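Local coordinates for protein galactose mutarotase related enzyme (Lactobacillus casei, PDB 3Q1N) that probably binds carbohydrate and may act as an isomerase of the aldose 1-epimerase (galactose mutarotase-like) family, at residues D85-D88 with S89-T92. Sequence-based numbering, arbitrary orientation.
Sequences DKSD and SAVT. With NO3 (nitrate ion), chain E.
Ser87 meets the carbonyl group of Ala90 close to its plane: its backbone N donates to Ala90 O at 2.8 Å. The bond is nearly straight, 167° at the hydrogen. In one of the two modelled conformers of Lys86, its CD lies on the other side of the plane, 3.8 Å from Ala90 O. At the tip, the Asp88 carboxylate lies over one face of a nitrate ion, offset and roughly parallel to it, while Asp88 N donates to nitrate O2 at 2.9 Å. The nitrate is probably from the crystallisation liquor. Because Asp88 has two conformers and also touches a crystal neighbour, the placing of its carboxylate over the ion is tentative.

The backbone angles of Asp88 and Ser89 make Ser87–Ala90 a type I beta turn. Across it, Ala90 N makes a weak bond to Ser87 OG, at 3.3 Å; chi1 of 68° sets that hydroxyl between its own backbone N and carbonyl carbon, turned toward Ala90. In that same conformer the Lys86 chain, bent at chi2 and chi4, curls toward the following peptide. CD rests 3.9 Å from Val91 CB, and NZ comes over the Ser87 carbonyl, 2.9 Å from Ser87 O and well above the carbonyl plane.

Farther from the turn, Asp85 and Thr92 are joined through water. One water links Asp85 O to Thr92 OG1, with 2.8 Å to each; a second links Asp85 OD2 to the same hydroxyl, which also hydrogen-bonds Thr114.

The whole is a beta-hairpin connection between strands 82-84 and 90-96, at the edge of the large antiparallel sheet. Ser84 pairs with Thr92, Tyr115 and Leu117 on strand 109-118 bond Val91 and Ser89, and strand 2-6 packs Ile3 and Ile5 against Lys86 and Ile5 against Val91.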
loop_
_atom_site.group_PDB
_atom_site.type_symbol
_atom_site.label_atom_id
_atom_site.label_comp_id
_atom_site.label_asym_id
_atom_site.label_seq_id
_atom_site.Cartn_x
_atom_site.Cartn_y
_atom_site.Cartn_z
ATOM N N ASP A 85 -9.533 -16.102 14.687
ATOM C CA ASP A 85 -8.428 -15.929 15.622
ATOM C C ASP A 85 -8.406 -14.523 16.256
ATOM O O ASP A 85 -7.346 -13.868 16.349
ATOM C CB ASP A 85 -7.114 -16.239 14.916
ATOM C CG ASP A 85 -6.973 -17.725 14.568
ATOM O OD1 ASP A 85 -7.720 -18.546 15.149
ATOM O OD2 ASP A 85 -6.113 -18.062 13.740
ATOM N N LYS A 86 -9.577 -14.076 16.697
ATOM C CA LYS A 86 -9.739 -12.745 17.309
ATOM C C LYS A 86 -9.374 -12.785 18.786
ATOM O O LYS A 86 -9.934 -13.567 19.558
ATOM C CB LYS A 86 -11.168 -12.213 17.106
ATOM C CG LYS A 86 -11.558 -10.945 17.892
ATOM C CD LYS A 86 -10.786 -9.724 17.428
ATOM C CE LYS A 86 -11.340 -8.394 18.006
ATOM N NZ LYS A 86 -10.934 -8.067 19.375
ATOM N N SER A 87 -8.390 -11.985 19.163
ATOM C CA SER A 87 -8.063 -11.746 20.576
ATOM C C SER A 87 -8.150 -10.247 20.790
ATOM O O SER A 87 -8.515 -9.521 19.872
ATOM C CB SER A 87 -6.658 -12.270 20.908
ATOM O OG SER A 87 -5.693 -11.504 20.267
ATOM N N ASP A 88 -7.811 -9.761 21.986
ATOM C CA ASP A 88 -7.993 -8.345 22.244
ATOM C C ASP A 88 -7.067 -7.497 21.406
ATOM O O ASP A 88 -7.453 -6.394 21.018
ATOM C CB ASP A 88 -7.827 -8.030 23.724
ATOM C CG ASP A 88 -8.857 -8.740 24.561
ATOM O OD1 ASP A 88 -10.016 -8.819 24.111
ATOM O OD2 ASP A 88 -8.520 -9.251 25.641
ATOM N N SER A 89 -5.872 -8.032 21.112
ATOM C CA SER A 89 -4.848 -7.256 20.449
ATOM C C SER A 89 -4.498 -7.744 19.040
ATOM O O SER A 89 -3.617 -7.173 18.394
ATOM C CB SER A 89 -3.605 -7.231 21.340
ATOM O OG SER A 89 -3.279 -8.554 21.740
ATOM N N ALA A 90 -5.188 -8.771 18.531
ATOM C CA ALA A 90 -4.880 -9.312 17.195
ATOM C C ALA A 90 -6.135 -9.894 16.557
ATOM O O ALA A 90 -7.071 -10.329 17.256
ATOM C CB ALA A 90 -3.755 -10.422 17.205
ATOM N N VAL A 91 -6.097 -9.970 15.227
ATOM C CA VAL A 91 -7.201 -10.541 14.489
ATOM C C VAL A 91 -6.748 -10.934 13.110
ATOM O O VAL A 91 -5.843 -10.301 12.556
ATOM C CB VAL A 91 -8.395 -9.568 14.403
ATOM C CG1 VAL A 91 -8.003 -8.277 13.678
ATOM C CG2 VAL A 91 -9.608 -10.238 13.674
ATOM N N THR A 92 -7.396 -11.958 12.538
ATOM C CA THR A 92 -7.039 -12.459 11.211
ATOM C C THR A 92 -8.260 -12.351 10.302
ATOM O O THR A 92 -9.405 -12.661 10.715
ATOM C CB THR A 92 -6.502 -13.932 11.249
ATOM O OG1 THR A 92 -5.286 -13.980 11.997
ATOM C CG2 THR A 92 -6.215 -14.476 9.856
HETATM N N NO3 E . -7.599 -11.939 24.677
HETATM O O1 NO3 E . -7.659 -12.452 25.974
HETATM O O2 NO3 E . -6.576 -11.070 24.312
HETATM O O3 NO3 E . -8.550 -12.363 23.748
HETATM O O HOH W 1 -5.187 -13.248 14.649
HETATM O O HOH W 2 -4.259 -16.480 12.595
#